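Local coordinates for putative sugar binding protein (Bacteroides vulgatus ATCC 8482, PDB 3KEZ) that probably binds sugars or other nutrients at the bacterial outer membrane as a member of the SusD family, and holds a calcium ion, at residues A[429-432]-A[433-437]; A[399-402]-A[403-406]; A[154-157]-A[158-161]; A[442-445]-A[446-450]. All coordinates share one frame; numbering follows the deposited sequence.

Contact 1 of 4, residues A[429-432]-A[433-437]; sequences MEYD and WNFHK. With PO4 (phosphate ion), chain D; EDO (1,2-ethanediol), chain I.
OD1 of D432 reaches over the following peptide to the backbone N-H of N434, OD1 to N 2.8 Å, while the main-chain O of D432 takes the N-H of F435, O to N 3.0 Å. The first bond defines an Asx turn and the second a type I beta turn; superposed on one residue, they illustrate how an aspartate can bring a chain out of a strand by offering two acceptors to successive amides. The carboxylate is placed for this with CG between the backbone N and the carbonyl carbon (chi1 57°). N434 N meets OD1 on the anti side, 31° out of the carboxylate plane.

The tight half lies beside the turn. CD2 of F435 presses on CB of Y431 at 3.5 Å, and CE2 comes over one face of the tyrosine ring. With the two planes at 41°, the rings meet obliquely.

The looser side, toward solvent, is N434 and the carboxylate of D432. ND2 of N434 adds a weak bond to OD1 of D432, and OD2 of D432 accepts from an ethanediol O1 at 2.6 Å. Separately, H436 grips phosphate O4 through its backbone N (2.8 Å) and through ND1 (2.6 Å), with O4 in plane at the imidazole edge. Both small molecules are probably from the crystallisation liquor.

On the packed side F70 meets the Y431 and F435 rings edge-to-face, and Y431 OH bonds to T51 O. Strand 430-431 pairs antiparallel with strand 409-410, and W433 packs against helix 398-403 and P137.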
loop_
_atom_site.group_PDB
_atom_site.type_symbol
_atom_site.label_atom_id
_atom_site.label_comp_id
_atom_site.label_asym_id
_atom_site.label_seq_id
_atom_site.Cartn_x
_atom_site.Cartn_y
_atom_site.Cartn_z
HETATM N N MSE A 429 10.147 -17.946 11.517
HETATM C CA MSE A 429 9.416 -17.328 12.609
HETATM C C MSE A 429 9.978 -15.961 13.058
HETATM O O MSE A 429 9.237 -15.130 13.560
HETATM C CB MSE A 429 9.294 -18.297 13.772
HETATM C CG MSE A 429 8.530 -19.615 13.409
HETATM SE SE MSE A 429 6.653 -19.299 13.208
HETATM C CE MSE A 429 6.186 -18.903 15.050
ATOM N N GLU A 430 11.259 -15.699 12.832
ATOM C CA GLU A 430 11.849 -14.434 13.215
ATOM C C GLU A 430 12.790 -14.035 12.107
ATOM O O GLU A 430 13.563 -14.856 11.666
ATOM C CB GLU A 430 12.614 -14.527 14.549
ATOM C CG GLU A 430 11.782 -15.089 15.737
ATOM C CD GLU A 430 12.353 -14.762 17.142
ATOM O OE1 GLU A 430 13.565 -14.486 17.284
ATOM O OE2 GLU A 430 11.566 -14.811 18.114
ATOM N N TYR A 431 12.721 -12.791 11.653
ATOM C CA TYR A 431 13.618 -12.318 10.578
ATOM C C TYR A 431 13.630 -10.773 10.514
ATOM O O TYR A 431 12.690 -10.101 10.939
ATOM C CB TYR A 431 13.206 -12.922 9.224
ATOM C CG TYR A 431 11.699 -12.934 9.001
ATOM C CD1 TYR A 431 10.927 -14.025 9.410
ATOM C CD2 TYR A 431 11.049 -11.848 8.404
ATOM C CE1 TYR A 431 9.519 -14.032 9.235
ATOM C CE2 TYR A 431 9.674 -11.834 8.227
ATOM C CZ TYR A 431 8.897 -12.941 8.661
ATOM O OH TYR A 431 7.512 -12.952 8.485
ATOM N N ASP A 432 14.710 -10.246 9.969
ATOM C CA ASP A 432 14.958 -8.829 9.897
ATOM C C ASP A 432 15.461 -8.520 8.495
ATOM O O ASP A 432 15.377 -9.367 7.644
ATOM C CB ASP A 432 15.962 -8.411 10.972
ATOM C CG ASP A 432 17.282 -9.167 10.894
ATOM O OD1 ASP A 432 17.736 -9.609 9.790
ATOM O OD2 ASP A 432 17.893 -9.315 11.968
ATOM N N TRP A 433 16.014 -7.328 8.273
ATOM C CA TRP A 433 16.460 -6.927 6.936
ATOM C C TRP A 433 17.694 -7.669 6.412
ATOM O O TRP A 433 18.139 -7.396 5.291
ATOM C CB TRP A 433 16.611 -5.403 6.847
ATOM C CG TRP A 433 17.651 -4.761 7.771
ATOM C CD1 TRP A 433 18.783 -5.334 8.298
ATOM C CD2 TRP A 433 17.660 -3.401 8.196
ATOM N NE1 TRP A 433 19.476 -4.415 9.063
ATOM C CE2 TRP A 433 18.794 -3.221 9.017
ATOM C CE3 TRP A 433 16.795 -2.321 7.988
ATOM C CZ2 TRP A 433 19.087 -2.004 9.599
ATOM C CZ3 TRP A 433 17.095 -1.114 8.555
ATOM C CH2 TRP A 433 18.217 -0.959 9.357
ATOM N N ASN A 434 18.197 -8.639 7.184
ATOM C CA ASN A 434 19.259 -9.500 6.706
ATOM C C ASN A 434 18.698 -10.761 6.086
ATOM O O ASN A 434 19.452 -11.525 5.536
ATOM C CB ASN A 434 20.251 -9.839 7.820
ATOM C CG ASN A 434 20.963 -8.610 8.340
ATOM O OD1 ASN A 434 21.664 -7.954 7.588
ATOM N ND2 ASN A 434 20.751 -8.269 9.617
ATOM N N PHE A 435 17.391 -10.998 6.207
ATOM C CA PHE A 435 16.800 -12.238 5.679
ATOM C C PHE A 435 16.601 -12.039 4.170
ATOM O O PHE A 435 15.907 -11.113 3.752
ATOM C CB PHE A 435 15.472 -12.484 6.381
ATOM C CG PHE A 435 14.701 -13.675 5.900
ATOM C CD1 PHE A 435 15.322 -14.880 5.616
ATOM C CD2 PHE A 435 13.316 -13.588 5.804
ATOM C CE1 PHE A 435 14.566 -15.982 5.213
ATOM C CE2 PHE A 435 12.557 -14.676 5.413
ATOM C CZ PHE A 435 13.179 -15.876 5.135
ATOM N N HIS A 436 17.207 -12.900 3.363
ATOM C CA HIS A 436 17.272 -12.651 1.925
ATOM C C HIS A 436 15.940 -12.817 1.270
ATOM O O HIS A 436 15.706 -12.250 0.202
ATOM C CB HIS A 436 18.321 -13.508 1.256
ATOM C CG HIS A 436 17.918 -14.942 1.039
ATOM N ND1 HIS A 436 17.937 -15.878 2.051
ATOM C CD2 HIS A 436 17.554 -15.611 -0.086
ATOM C CE1 HIS A 436 17.588 -17.061 1.565
ATOM N NE2 HIS A 436 17.347 -16.929 0.270
ATOM N N LYS A 437 15.022 -13.514 1.938
ATOM C CA LYS A 437 13.720 -13.786 1.338
ATOM C C LYS A 437 12.672 -12.739 1.666
ATOM O O LYS A 437 11.552 -12.872 1.213
ATOM C CB LYS A 437 13.215 -15.193 1.673
ATOM C CG LYS A 437 14.199 -16.254 1.254
ATOM C CD LYS A 437 13.648 -17.694 1.255
ATOM C CE LYS A 437 13.138 -18.090 -0.148
ATOM N NZ LYS A 437 12.633 -19.508 -0.232
HETATM P P PO4 D . 19.822 -15.233 5.327
HETATM O O1 PO4 D . 21.048 -15.148 4.474
HETATM O O2 PO4 D . 19.661 -16.573 5.991
HETATM O O3 PO4 D . 19.921 -14.193 6.435
HETATM O O4 PO4 D . 18.653 -14.997 4.412
HETATM C C1 EDO I . 21.180 -10.401 12.092
HETATM O O1 EDO I . 19.979 -10.834 11.452
HETATM C C2 EDO I . 21.208 -11.012 13.479
HETATM O O2 EDO I . 21.427 -12.412 13.346
#

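Contact 2 of 4, residues A[399-402]-A[403-406]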
loop_
_atom_site.group_PDB
_atom_site.type_symbol
_atom_site.label_atom_id
_atom_site.label_comp_id
_atom_site.label_asym_id
_atom_site.label_seq_id
_atom_site.Cartn_x
_atom_site.Cartn_y
_atom_site.Cartn_z
HETATM N N MSE A 399 4.731 -5.904 7.317
HETATM C CA MSE A 399 6.098 -6.414 7.235
HETATM C C MSE A 399 7.029 -5.247 6.966
HETATM O O MSE A 399 8.054 -5.082 7.627
HETATM C CB MSE A 399 6.247 -7.504 6.184
HETATM C CG MSE A 399 7.659 -7.993 6.010
HETATM SE SE MSE A 399 8.690 -6.930 4.735
HETATM C CE MSE A 399 7.725 -7.321 3.109
ATOM N N TYR A 400 6.656 -4.401 6.021
ATOM C CA TYR A 400 7.513 -3.297 5.631
ATOM C C TYR A 400 7.803 -2.353 6.807
ATOM O O TYR A 400 8.936 -1.844 6.944
ATOM C CB TYR A 400 6.833 -2.468 4.550
ATOM C CG TYR A 400 6.612 -3.121 3.224
ATOM C CD1 TYR A 400 7.686 -3.633 2.486
ATOM C CD2 TYR A 400 5.340 -3.121 2.623
ATOM C CE1 TYR A 400 7.478 -4.164 1.198
ATOM C CE2 TYR A 400 5.132 -3.645 1.325
ATOM C CZ TYR A 400 6.219 -4.167 0.629
ATOM O OH TYR A 400 6.062 -4.679 -0.629
ATOM N N ASP A 401 6.767 -2.109 7.629
ATOM C CA ASP A 401 6.890 -1.186 8.757
ATOM C C ASP A 401 7.805 -1.674 9.861
ATOM O O ASP A 401 8.472 -0.879 10.525
ATOM C CB ASP A 401 5.512 -0.861 9.342
ATOM C CG ASP A 401 4.655 -0.040 8.398
ATOM O OD1 ASP A 401 5.223 0.743 7.588
ATOM O OD2 ASP A 401 3.395 -0.194 8.455
ATOM N N VAL A 402 7.817 -2.973 10.093
ATOM C CA VAL A 402 8.790 -3.534 11.004
ATOM C C VAL A 402 10.207 -3.461 10.378
ATOM O O VAL A 402 11.166 -2.894 10.983
ATOM C CB VAL A 402 8.428 -4.997 11.319
ATOM C CG1 VAL A 402 9.464 -5.594 12.268
ATOM C CG2 VAL A 402 7.036 -5.055 11.966
ATOM N N ILE A 403 10.317 -3.984 9.169
ATOM C CA ILE A 403 11.607 -4.229 8.539
ATOM C C ILE A 403 12.325 -2.890 8.257
ATOM O O ILE A 403 13.534 -2.785 8.450
ATOM C CB ILE A 403 11.469 -5.075 7.255
ATOM C CG1 ILE A 403 11.073 -6.529 7.572
ATOM C CG2 ILE A 403 12.775 -5.021 6.427
ATOM C CD1 ILE A 403 12.110 -7.360 8.437
ATOM N N ARG A 404 11.568 -1.870 7.852
ATOM C CA ARG A 404 12.148 -0.589 7.437
ATOM C C ARG A 404 12.804 0.134 8.583
ATOM O O ARG A 404 13.660 1.021 8.398
ATOM C CB ARG A 404 11.077 0.303 6.795
ATOM C CG ARG A 404 10.052 0.942 7.737
ATOM C CD ARG A 404 9.006 1.678 6.894
ATOM N NE ARG A 404 7.784 2.010 7.623
ATOM C CZ ARG A 404 7.639 3.017 8.491
ATOM N NH1 ARG A 404 8.668 3.755 8.877
ATOM N NH2 ARG A 404 6.467 3.185 9.085
ATOM N N ASN A 405 12.336 -0.194 9.786
ATOM C CA ASN A 405 12.840 0.403 11.000
ATOM C C ASN A 405 13.947 -0.399 11.666
ATOM O O ASN A 405 14.315 -0.120 12.823
ATOM C CB ASN A 405 11.658 0.659 11.951
ATOM C CG ASN A 405 10.823 1.812 11.506
ATOM O OD1 ASN A 405 11.330 2.926 11.375
ATOM N ND2 ASN A 405 9.544 1.574 11.270
ATOM N N GLY A 406 14.507 -1.369 10.958
ATOM C CA GLY A 406 15.530 -2.239 11.536
ATOM C C GLY A 406 15.050 -3.086 12.701
ATOM O O GLY A 406 15.833 -3.501 13.576
#
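OD1 of D401 is gripped by two nitrogens of R404, with NE at 2.9 Å and NH2 at 3.1 Å from OD1. The guanidinium comes side-on and keeps OD1 in its own plane, whereas the carboxylate stands almost perpendicular to it, at 89°. NE arrives on the anti side of OD1, close to the carboxylate plane, and NH2 from above that plane. R404 gets there with CG between its backbone N and carbonyl carbon (chi1 74°), its chain then running extended to NE alongside D401.

Next to this bridge the helix ends. ND2 of N405 takes the O of D401 at 2.8 Å, in the carbonyl plane, and also lies over one face of the guanidinium. The N of N405 turns instead to V402 O. G406, at positive phi, is the C-prime residue of a Schellman motif closed by M407 N to V402 O and G406 N to I403 O. One turn back, SE of M399 packs on CG1 of I403 at 3.7 Å.

A leucine in place of R404 is likely to leave D401 OD1 and the carboxylate of E346, its salt-bridge partner through NH1, without their mate. Since OD2 of D401 pairs with R388, the acids and arginines probably balance one another's charge in this buried site.

Contact 3 of 4, residues A[154-157]-A[158-161]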
loop_
_atom_site.group_PDB
_atom_site.type_symbol
_atom_site.label_atom_id
_atom_site.label_comp_id
_atom_site.label_asym_id
_atom_site.label_seq_id
_atom_site.Cartn_x
_atom_site.Cartn_y
_atom_site.Cartn_z
ATOM N N LEU A 154 10.352 4.910 -23.284
ATOM C CA LEU A 154 9.581 3.781 -23.759
ATOM C C LEU A 154 10.531 2.642 -24.139
ATOM O O LEU A 154 11.542 2.829 -24.838
ATOM C CB LEU A 154 8.690 4.182 -24.948
ATOM C CG LEU A 154 7.697 5.333 -24.721
ATOM C CD1 LEU A 154 6.839 5.537 -25.992
ATOM C CD2 LEU A 154 6.830 5.138 -23.392
ATOM N N SER A 155 10.186 1.458 -23.697
ATOM C CA SER A 155 10.956 0.258 -23.978
ATOM C C SER A 155 10.866 -0.200 -25.443
ATOM O O SER A 155 9.864 0.014 -26.113
ATOM C CB SER A 155 10.426 -0.856 -23.074
ATOM O OG SER A 155 10.758 -0.551 -21.726
ATOM N N THR A 156 11.937 -0.793 -25.930
ATOM C CA THR A 156 11.974 -1.466 -27.234
ATOM C C THR A 156 12.541 -2.840 -26.994
ATOM O O THR A 156 12.976 -3.137 -25.875
ATOM C CB THR A 156 12.948 -0.796 -28.209
ATOM O OG1 THR A 156 14.295 -1.023 -27.753
ATOM C CG2 THR A 156 12.635 0.711 -28.360
ATOM N N ILE A 157 12.610 -3.652 -28.048
ATOM C CA ILE A 157 13.248 -4.980 -27.952
ATOM C C ILE A 157 14.734 -4.962 -27.524
ATOM O O ILE A 157 15.277 -6.004 -27.105
ATOM C CB ILE A 157 13.081 -5.812 -29.254
ATOM C CG1 ILE A 157 13.905 -5.230 -30.416
ATOM C CG2 ILE A 157 11.617 -5.920 -29.607
ATOM C CD1 ILE A 157 13.932 -6.102 -31.651
ATOM N N ASP A 158 15.377 -3.800 -27.638
ATOM C CA ASP A 158 16.791 -3.625 -27.335
ATOM C C ASP A 158 17.051 -3.161 -25.881
ATOM O O ASP A 158 18.210 -3.004 -25.497
ATOM C CB ASP A 158 17.340 -2.564 -28.277
ATOM C CG ASP A 158 18.873 -2.437 -28.250
ATOM O OD1 ASP A 158 19.566 -3.465 -28.026
ATOM O OD2 ASP A 158 19.350 -1.284 -28.493
ATOM N N SER A 159 15.995 -2.894 -25.110
ATOM C CA SER A 159 16.140 -2.325 -23.763
ATOM C C SER A 159 16.602 -3.372 -22.767
ATOM O O SER A 159 15.848 -4.279 -22.449
ATOM C CB SER A 159 14.808 -1.764 -23.259
ATOM O OG SER A 159 14.404 -0.669 -24.055
ATOM N N LYS A 160 17.819 -3.215 -22.247
ATOM C CA LYS A 160 18.379 -4.194 -21.326
ATOM C C LYS A 160 19.045 -3.519 -20.120
ATOM O O LYS A 160 20.254 -3.650 -19.912
ATOM C CB LYS A 160 19.351 -5.099 -22.083
ATOM C CG LYS A 160 18.712 -6.411 -22.493
ATOM C CD LYS A 160 18.355 -6.485 -23.930
ATOM C CE LYS A 160 17.607 -7.776 -24.223
ATOM N NZ LYS A 160 17.295 -7.825 -25.652
ATOM N N PRO A 161 18.239 -2.784 -19.331
ATOM C CA PRO A 161 18.788 -1.985 -18.256
ATOM C C PRO A 161 19.237 -2.827 -17.058
ATOM O O PRO A 161 18.692 -3.905 -16.793
ATOM C CB PRO A 161 17.624 -1.050 -17.887
ATOM C CG PRO A 161 16.425 -1.817 -18.195
ATOM C CD PRO A 161 16.767 -2.779 -19.308
#
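S159 and T156 bind each other through two bonds running in opposite senses. The backbone N of T156 points almost straight at OG of S159 (3.1 Å, 174° at the hydrogen), and the backbone N of S159 returns to O of T156, also 3.1 Å away. The returning bond closes a type I beta turn from T156 to S159. A third bond belongs to the same turn: OG1 of T156 accepts the N-H of D158, OG1 to N 3.0 Å, which makes an ST turn. Its hydroxyl is brought forward because OG1 sits between the backbone N and the carbonyl carbon of T156 (chi1 69°).

Beyond these bonds, K160 bends at chi2 and carries NZ back to the O of I157 at 3.1 Å, in the carbonyl plane. Packing is slight: CB of D158 lies alongside OG1 of T156 at 3.5 Å, and OG of S159 rests near CA of S155.

The turn lies in the loop between helices 138-141 and 166-183, where L154 lies on helix 80-96 and K160 touches N450. The example is a surface turn probably held in shape by hydroxyl, amide and ammonium hydrogen bonds, with no apolar side-chain contact across it.

Contact 4 of 4, residues A[442-445]-A[446-450]. With EDO (1,2-ethanediol), chain H.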
loop_
_atom_site.group_PDB
_atom_site.type_symbol
_atom_site.label_atom_id
_atom_site.label_comp_id
_atom_site.label_asym_id
_atom_site.label_seq_id
_atom_site.Cartn_x
_atom_site.Cartn_y
_atom_site.Cartn_z
ATOM N N ILE A 442 14.301 -11.826 -8.466
ATOM C CA ILE A 442 14.032 -11.244 -9.794
ATOM C C ILE A 442 13.381 -12.346 -10.625
ATOM O O ILE A 442 13.828 -13.490 -10.563
ATOM C CB ILE A 442 15.297 -10.674 -10.466
ATOM C CG1 ILE A 442 15.949 -9.578 -9.616
ATOM C CG2 ILE A 442 14.950 -10.073 -11.831
ATOM C CD1 ILE A 442 15.042 -8.351 -9.286
ATOM N N PRO A 443 12.272 -12.041 -11.350
ATOM C CA PRO A 443 11.629 -13.154 -12.040
ATOM C C PRO A 443 12.490 -13.753 -13.139
ATOM O O PRO A 443 13.186 -13.023 -13.854
ATOM C CB PRO A 443 10.378 -12.537 -12.663
ATOM C CG PRO A 443 10.215 -11.196 -12.031
ATOM C CD PRO A 443 11.372 -10.883 -11.192
ATOM N N LYS A 444 12.410 -15.066 -13.282
ATOM C CA LYS A 444 13.219 -15.806 -14.269
ATOM C C LYS A 444 13.113 -15.228 -15.669
ATOM O O LYS A 444 14.114 -15.183 -16.407
ATOM C CB LYS A 444 12.833 -17.298 -14.296
ATOM C CG LYS A 444 13.786 -18.190 -15.120
ATOM C CD LYS A 444 13.539 -19.679 -14.865
ATOM C CE LYS A 444 14.640 -20.537 -15.502
ATOM N NZ LYS A 444 14.923 -20.083 -16.898
ATOM N N LYS A 445 11.912 -14.795 -16.036
ATOM C CA LYS A 445 11.696 -14.311 -17.398
ATOM C C LYS A 445 12.559 -13.084 -17.643
ATOM O O LYS A 445 13.137 -12.933 -18.726
ATOM C CB LYS A 445 10.215 -14.036 -17.675
ATOM C CG LYS A 445 9.700 -12.674 -17.271
ATOM C CD LYS A 445 8.160 -12.623 -17.172
ATOM C CE LYS A 445 7.472 -12.800 -18.509
ATOM N NZ LYS A 445 5.998 -12.979 -18.336
ATOM N N GLU A 446 12.717 -12.261 -16.608
ATOM C CA GLU A 446 13.574 -11.084 -16.690
ATOM C C GLU A 446 15.029 -11.474 -16.717
ATOM O O GLU A 446 15.779 -10.947 -17.544
ATOM C CB GLU A 446 13.316 -10.112 -15.530
ATOM C CG GLU A 446 14.172 -8.848 -15.594
ATOM C CD GLU A 446 13.792 -7.916 -16.729
ATOM O OE1 GLU A 446 12.647 -8.038 -17.222
ATOM O OE2 GLU A 446 14.634 -7.067 -17.112
HETATM N N MSE A 447 15.422 -12.418 -15.853
HETATM C CA MSE A 447 16.812 -12.909 -15.832
HETATM C C MSE A 447 17.193 -13.530 -17.169
HETATM O O MSE A 447 18.318 -13.347 -17.645
HETATM C CB MSE A 447 17.034 -13.938 -14.709
HETATM C CG MSE A 447 16.871 -13.377 -13.298
HETATM SE SE MSE A 447 18.177 -12.072 -12.757
HETATM C CE MSE A 447 19.798 -13.086 -13.160
ATOM N N ASP A 448 16.247 -14.234 -17.788
ATOM C CA ASP A 448 16.503 -14.928 -19.056
ATOM C C ASP A 448 16.618 -13.909 -20.205
ATOM O O ASP A 448 17.448 -14.083 -21.096
ATOM C CB ASP A 448 15.386 -15.937 -19.385
ATOM C CG ASP A 448 15.413 -17.220 -18.522
ATOM O OD1 ASP A 448 16.398 -17.485 -17.801
ATOM O OD2 ASP A 448 14.405 -17.982 -18.575
ATOM N N ALA A 449 15.801 -12.853 -20.176
ATOM C CA ALA A 449 15.735 -11.878 -21.271
ATOM C C ALA A 449 16.737 -10.720 -21.171
ATOM O O ALA A 449 16.989 -10.049 -22.162
ATOM C CB ALA A 449 14.349 -11.321 -21.373
ATOM N N ASN A 450 17.285 -10.464 -19.983
ATOM C CA ASN A 450 18.130 -9.287 -19.723
ATOM C C ASN A 450 19.432 -9.739 -19.076
ATOM O O ASN A 450 19.443 -10.098 -17.908
ATOM C CB ASN A 450 17.390 -8.321 -18.782
ATOM C CG ASN A 450 18.102 -6.986 -18.604
ATOM O OD1 ASN A 450 19.239 -6.834 -18.983
ATOM N ND2 ASN A 450 17.411 -6.011 -18.010
HETATM C C1 EDO H . 12.907 -3.592 -16.845
HETATM O O1 EDO H . 13.667 -4.354 -17.780
HETATM C C2 EDO H . 11.551 -3.378 -17.487
HETATM O O2 EDO H . 10.870 -4.634 -17.569
#
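A short, partly buried helix, 444-449, is fastened to itself by contacts within little more than one turn, near the C-terminal end of the chain. P443 occupies the N-cap position, and its O receives the N-H of M447 at 3.1 Å, in the carbonyl plane; a weaker bond from E446 N shares the same oxygen.

An apolar contact spans the start. SE of M447 folds back to CG2 of I442 at 3.9 Å, the side chains crossing at about a right angle. Since I442 precedes the N-cap and M447 is the fourth residue of the helix, this is a hydrophobic staple. I442 and M447 both touch M453, and W82 and F134 lie against I442, the buried half of the staple.

The exposed flank is ionic. K444 and D448 form a salt bridge: the lysine chain turns at its last torsion (chi4 -46°) and brings K444 NZ to the syn lone pair of D448 OD2, 2.7 Å away, with a weak bond to OD1.

E446 serves the other end. Its CG anti to the backbone N (chi1 -179°) and a bend at chi2 send OE2 along the helix to ND2 of N450, 3.1 Å away, in the plane of the amide. ND2 also bonds to P161 O, while an ethanediol O1, probably from the crystallisation liquor, donates to OE2 at 3.0 Å. Replacing E446 by an alanine is likely to cost N450 ND2 one of its two acceptors, with P161 O and N452 N still holding the amide, and to open a gap beside CG2 of I442, 4.0 Å from E446 CG.

Overall arrangement
Along the chain the four contacts come in the order 3, 2, 1, 4, each finished before the next begins, so none nest or cross. Contact 3 closes a surface turn between helices 138-141 and 166-183. Contact 2 ends helix 398-403, and contact 1 turns the chain after strand 430-431, the partner of strand 409-410. Contact 4 spans helix 444-449 from its N-cap to the residue after its last turn. In space they fall into two touching pairs. W433 and D432 of contact 1 pack on I403 of contact 2, their centres about 11 Å apart. Contacts 3 and 4, with centres about 14 Å apart, touch through P161 and N450, joining the loop before helix 166-183 to the end of helix 444-449.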